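Local structure of putative exported protein (Bordetella parapertussis, 3OCJ) at residues P230-A233 against P239-M242. The protein is of unknown function but carries a methyltransferase domain of the Rossmann-like class and so probably binds S-adenosylmethionine to transfer a methyl group. Sequence-based numbering, arbitrary orientation.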
ATOM      1  N   PRO A 230      -3.315 -12.958   6.114  1.00 10.30           N
ATOM      2  CA  PRO A 230      -3.935 -13.093   7.440  1.00 11.11           C
ATOM      3  C   PRO A 230      -2.950 -13.666   8.448  1.00 11.47           C
ATOM      4  O   PRO A 230      -2.152 -14.531   8.086  1.00 12.15           O
ATOM      5  CB  PRO A 230      -5.066 -14.091   7.183  1.00 12.91           C
ATOM      6  CG  PRO A 230      -4.509 -14.972   6.080  1.00 10.84           C
ATOM      7  CD  PRO A 230      -3.823 -13.969   5.169  1.00  9.65           C
ATOM      8  N   PRO A 231      -3.021 -13.207   9.706  1.00 12.29           N
ATOM      9  CA  PRO A 231      -2.169 -13.770  10.759  1.00 13.41           C
ATOM     10  C   PRO A 231      -2.697 -15.126  11.221  1.00 15.55           C
ATOM     11  O   PRO A 231      -3.807 -15.532  10.846  1.00 13.66           O
ATOM     12  CB  PRO A 231      -2.307 -12.750  11.888  1.00 16.51           C
ATOM     13  CG  PRO A 231      -3.714 -12.224  11.709  1.00 16.79           C
ATOM     14  CD  PRO A 231      -3.891 -12.128  10.205  1.00 13.55           C
ATOM     15  N   PRO A 232      -1.904 -15.836  12.025  1.00 14.91           N
ATOM     16  CA  PRO A 232      -2.312 -17.176  12.454  1.00 15.86           C
ATOM     17  C   PRO A 232      -3.652 -17.211  13.200  1.00 16.82           C
ATOM     18  O   PRO A 232      -4.388 -18.172  13.013  1.00 16.98           O
ATOM     19  CB  PRO A 232      -1.154 -17.620  13.354  1.00 16.96           C
ATOM     20  CG  PRO A 232       0.029 -16.882  12.808  1.00 17.86           C
ATOM     21  CD  PRO A 232      -0.512 -15.529  12.408  1.00 15.81           C
ATOM     22  N   ALA A 233      -3.988 -16.191  13.980  1.00 16.57           N
ATOM     23  CA  ALA A 233      -5.270 -16.240  14.689  1.00 17.51           C
ATOM     24  C   ALA A 233      -6.440 -16.295  13.706  1.00 17.46           C
ATOM     25  O   ALA A 233      -7.462 -16.933  13.974  1.00 18.44           O
ATOM     26  CB  ALA A 233      -5.418 -15.058  15.623  1.00 18.88           C
ATOM     27  N   PRO A 239       0.583 -17.601   6.362  1.00 12.21           N
ATOM     28  CA  PRO A 239       1.997 -17.817   6.032  1.00 12.32           C
ATOM     29  C   PRO A 239       2.962 -17.071   6.965  1.00 11.74           C
ATOM     30  O   PRO A 239       4.170 -17.139   6.756  1.00 13.66           O
ATOM     31  CB  PRO A 239       2.103 -17.209   4.635  1.00 12.01           C
ATOM     32  CG  PRO A 239       1.142 -16.035   4.698  1.00 11.57           C
ATOM     33  CD  PRO A 239      -0.016 -16.512   5.566  1.00 12.41           C
ATOM     34  N   TRP A 240       2.457 -16.324   7.943  1.00 11.66           N
ATOM     35  CA  TRP A 240       3.331 -15.534   8.798  1.00 13.52           C
ATOM     36  C   TRP A 240       4.431 -16.387   9.403  1.00 13.69           C
ATOM     37  O   TRP A 240       4.160 -17.468   9.942  1.00 13.99           O
ATOM     38  CB  TRP A 240       2.543 -14.858   9.925  1.00 11.55           C
ATOM     39  CG  TRP A 240       1.693 -13.703   9.485  1.00 12.09           C
ATOM     40  CD1 TRP A 240       1.171 -13.480   8.232  1.00 11.30           C
ATOM     41  CD2 TRP A 240       1.273 -12.603  10.299  1.00 12.63           C
ATOM     42  NE1 TRP A 240       0.436 -12.316   8.233  1.00 12.01           N
ATOM     43  CE2 TRP A 240       0.499 -11.751   9.483  1.00 12.05           C
ATOM     44  CE3 TRP A 240       1.493 -12.248  11.639  1.00 13.12           C
ATOM     45  CZ2 TRP A 240      -0.071 -10.570   9.968  1.00 10.80           C
ATOM     46  CZ3 TRP A 240       0.932 -11.081  12.117  1.00 13.10           C
ATOM     47  CH2 TRP A 240       0.157 -10.253  11.283  1.00 13.01           C
ATOM     48  N   ASP A 241       5.670 -15.903   9.318  1.00 13.09           N
ATOM     49  CA  ASP A 241       6.789 -16.531  10.014  1.00 13.89           C
ATOM     50  C   ASP A 241       6.983 -15.788  11.328  1.00 14.37           C
ATOM     51  O   ASP A 241       7.555 -14.708  11.355  1.00 14.37           O
ATOM     52  CB  ASP A 241       8.069 -16.467   9.167  1.00 13.23           C
ATOM     53  CG  ASP A 241       9.277 -17.102   9.873  1.00 14.34           C
ATOM     54  OD1 ASP A 241       9.143 -17.506  11.049  1.00 15.16           O
ATOM     55  OD2 ASP A 241      10.347 -17.186   9.233  1.00 16.33           O
HETATM   56  N   MSE A 242       6.503 -16.370  12.420  1.00 17.15           N
HETATM   57  CA  MSE A 242       6.559 -15.674  13.701  1.00 16.98           C
HETATM   58  C   MSE A 242       7.993 -15.443  14.173  1.00 17.31           C
HETATM   59  O   MSE A 242       8.248 -14.540  14.970  1.00 20.01           O
HETATM   60  CB  MSE A 242       5.753 -16.417  14.773  1.00 20.88           C
HETATM   61  CG  MSE A 242       4.279 -16.629  14.421  1.00 19.19           C
HETATM   62 SE   MSE A 242       3.332 -15.006  13.916  0.67 21.74          SE
HETATM   63  CE  MSE A 242       3.795 -13.924  15.430  1.00 24.22           C
TER
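A proline–tryptophan CH-pi contact joins two parts of the irregular loop between strand 221-226 and helix 247-261, on either side of residues 234-238, where the indole of W240 lies against the three consecutive prolines P230, P231 and P232. P231 meets one face of that indole: its CB sits 3.5 Å from the centroid of the W240 six-membered ring and only 8° off the ring normal, so a C-H group lies directly over the benzo ring. P231 CA rests over the middle of the whole indole, 3.5 Å above its plane. Further along the same face, P230 O lies 3.4 Å from W240 NE1, but the angle is too poor for a hydrogen bond; the indole nitrogen turns instead to T229 OG1, in a weak bond, while P230 O accepts a hydrogen bond from the hydroxyl of S238. In the Rossmann-like methyltransferase fold, this loop follows the fifth strand of the mixed sheet, 221-226, and here it folds back on itself without strand pairing. CG of W240 stands anti to its carbonyl carbon (chi1 -73°), swinging the indole across to the prolines. The P232 ring crosses the W240 side chain at about a right angle, with P232 CD 3.9 Å from W240 CE3. On the exposed side, the selenomethionine M242, bent at chi2 and chi3, brings its SE to 4.0 Å from P232 CG. L250 of helix 247-261 touches both W240 and M242.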